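Local coordinates for methyltransferase-like protein 5 (PDB 1WY7) that probably transfers methyl groups from S-adenosylmethionine to RNA, and holds copurified S-adenosyl-L-homocysteine in a methyltransferase fold, at residues 155-158 / 159-163. Numbering follows the deposited sequence.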
loop_
_atom_site.group_PDB
_atom_site.type_symbol
_atom_site.label_atom_id
_atom_site.label_comp_id
_atom_site.label_asym_id
_atom_site.label_seq_id
_atom_site.Cartn_x
_atom_site.Cartn_y
_atom_site.Cartn_z
ATOM N N ARG A 155 -3.049 -16.387 4.838
ATOM C CA ARG A 155 -4.413 -16.018 5.204
ATOM C C ARG A 155 -4.693 -16.333 6.672
ATOM O O ARG A 155 -5.283 -15.522 7.392
ATOM C CB ARG A 155 -5.415 -16.759 4.319
ATOM C CG ARG A 155 -5.301 -16.395 2.849
ATOM C CD ARG A 155 -6.276 -17.160 1.966
ATOM N NE ARG A 155 -6.545 -16.403 0.750
ATOM C CZ ARG A 155 -7.341 -16.803 -0.239
ATOM N NH1 ARG A 155 -7.515 -16.019 -1.297
ATOM N NH2 ARG A 155 -7.957 -17.982 -0.181
ATOM N N ARG A 156 -4.285 -17.523 7.107
ATOM C CA ARG A 156 -4.479 -17.942 8.492
ATOM C C ARG A 156 -3.771 -16.969 9.427
ATOM O O ARG A 156 -4.336 -16.520 10.420
ATOM C CB ARG A 156 -3.913 -19.355 8.710
ATOM C CG ARG A 156 -3.815 -19.751 10.188
ATOM C CD ARG A 156 -3.103 -21.093 10.420
ATOM N NE ARG A 156 -3.867 -22.221 9.889
ATOM C CZ ARG A 156 -3.627 -23.497 10.181
ATOM N NH1 ARG A 156 -4.379 -24.452 9.645
ATOM N NH2 ARG A 156 -2.638 -23.821 11.013
ATOM N N PHE A 157 -2.528 -16.644 9.102
ATOM C CA PHE A 157 -1.762 -15.718 9.930
ATOM C C PHE A 157 -2.382 -14.324 9.981
ATOM O O PHE A 157 -2.603 -13.778 11.065
ATOM C CB PHE A 157 -0.311 -15.612 9.448
ATOM C CG PHE A 157 0.438 -14.441 10.043
ATOM C CD1 PHE A 157 0.630 -13.271 9.312
ATOM C CD2 PHE A 157 0.924 -14.497 11.345
ATOM C CE1 PHE A 157 1.292 -12.180 9.871
ATOM C CE2 PHE A 157 1.586 -13.412 11.911
ATOM C CZ PHE A 157 1.770 -12.252 11.173
ATOM N N ILE A 158 -2.662 -13.751 8.817
ATOM C CA ILE A 158 -3.251 -12.424 8.758
ATOM C C ILE A 158 -4.526 -12.326 9.590
ATOM O O ILE A 158 -4.740 -11.349 10.311
ATOM C CB ILE A 158 -3.558 -12.034 7.303
ATOM C CG1 ILE A 158 -2.251 -11.890 6.531
ATOM C CG2 ILE A 158 -4.333 -10.715 7.262
ATOM C CD1 ILE A 158 -1.438 -10.678 6.919
ATOM N N GLU A 159 -5.372 -13.340 9.487
ATOM C CA GLU A 159 -6.630 -13.350 10.220
ATOM C C GLU A 159 -6.364 -13.395 11.727
ATOM O O GLU A 159 -7.005 -12.687 12.505
ATOM C CB GLU A 159 -7.458 -14.566 9.786
ATOM C CG GLU A 159 -8.944 -14.289 9.673
ATOM C CD GLU A 159 -9.304 -13.414 8.481
ATOM O OE1 GLU A 159 -10.127 -12.497 8.665
ATOM O OE2 GLU A 159 -8.786 -13.643 7.363
ATOM N N LYS A 160 -5.407 -14.227 12.131
ATOM C CA LYS A 160 -5.050 -14.367 13.544
ATOM C C LYS A 160 -4.300 -13.153 14.082
ATOM O O LYS A 160 -4.599 -12.663 15.171
ATOM C CB LYS A 160 -4.194 -15.624 13.779
ATOM C CG LYS A 160 -5.007 -16.896 14.012
ATOM C CD LYS A 160 -4.129 -18.103 14.357
ATOM C CE LYS A 160 -3.291 -18.547 13.166
ATOM N NZ LYS A 160 -2.517 -19.801 13.434
ATOM N N PHE A 161 -3.327 -12.665 13.320
ATOM C CA PHE A 161 -2.542 -11.513 13.754
ATOM C C PHE A 161 -3.399 -10.256 13.940
ATOM O O PHE A 161 -3.276 -9.558 14.951
ATOM C CB PHE A 161 -1.416 -11.239 12.754
ATOM C CG PHE A 161 -0.386 -10.249 13.244
ATOM C CD1 PHE A 161 -0.503 -8.897 12.947
ATOM C CD2 PHE A 161 0.729 -10.683 13.965
ATOM C CE1 PHE A 161 0.470 -7.994 13.349
ATOM C CE2 PHE A 161 1.708 -9.786 14.372
ATOM C CZ PHE A 161 1.582 -8.440 14.063
ATOM N N SER A 162 -4.274 -9.972 12.982
ATOM C CA SER A 162 -5.118 -8.793 13.089
ATOM C C SER A 162 -6.046 -8.908 14.293
ATOM O O SER A 162 -6.311 -7.929 14.989
ATOM C CB SER A 162 -5.955 -8.599 11.811
ATOM O OG SER A 162 -6.901 -9.644 11.639
ATOM N N TRP A 163 -6.549 -10.112 14.535
ATOM C CA TRP A 163 -7.449 -10.324 15.658
ATOM C C TRP A 163 -6.758 -10.036 16.987
ATOM O O TRP A 163 -7.299 -9.336 17.844
ATOM C CB TRP A 163 -7.969 -11.757 15.670
ATOM C CG TRP A 163 -9.000 -11.962 16.723
ATOM C CD1 TRP A 163 -8.925 -12.806 17.791
ATOM C CD2 TRP A 163 -10.251 -11.277 16.835
ATOM N NE1 TRP A 163 -10.053 -12.688 18.564
ATOM C CE2 TRP A 163 -10.886 -11.757 18.002
ATOM C CE3 TRP A 163 -10.902 -10.303 16.064
ATOM C CZ2 TRP A 163 -12.141 -11.298 18.419
ATOM C CZ3 TRP A 163 -12.150 -9.846 16.480
ATOM C CH2 TRP A 163 -12.755 -10.346 17.648
#
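Phe157 and Phe161 both set CG opposite the backbone N, with chi1 166° and -168°. Being one helical turn apart, the two rings therefore run side by side and point the same way. Their planes are inclined at 39° and the centroids lie 5.0 Å apart, an oblique pairing. The rings come closest at Phe157 CZ and Phe161 CD2, 3.4 Å apart. Phe161 CB sits over one face of the Phe157 ring, displaced toward its rim, and makes a CH-pi contact 3.9 Å from the ring centroid. With an alanine in place of Phe157, Phe161 CB would probably lose the ring face it rests on, and the Phe161 ring would be freer to turn.

The backbone under the rings is regular alpha-helix. Phe161 N gives its hydrogen to Phe157 O in a short, nearly straight bond of 2.6 Å. The same i+4 to i pattern of N-H to O=C bonds joins Glu159 to Arg155, Lys160 to Arg156 and Ser162 to Ile158.

On another side of the helix Lys160 bends at chi3 and lies along Arg156. Its CE lies 3.3 Å from Arg156 CG, and its NZ lies 3.3 Å from Arg156 CD, so the end of the lysine rests on the methylene part of the arginine. The like charges remain fairly close, with Arg156 NE and Lys160 NZ 4.5 Å apart, and probably repel each other mildly.

Both segments belong to helix 152-164, which follows strand 143-149 of the seven-stranded methyltransferase sheet. Arg155 forms a salt bridge with Asp196 of strand 191-202. Ile158 packs on Tyr198 and Phe200 of that strand, while Phe157 touches Arg131 and Phe161 touches Leu134, both on helix 131-140.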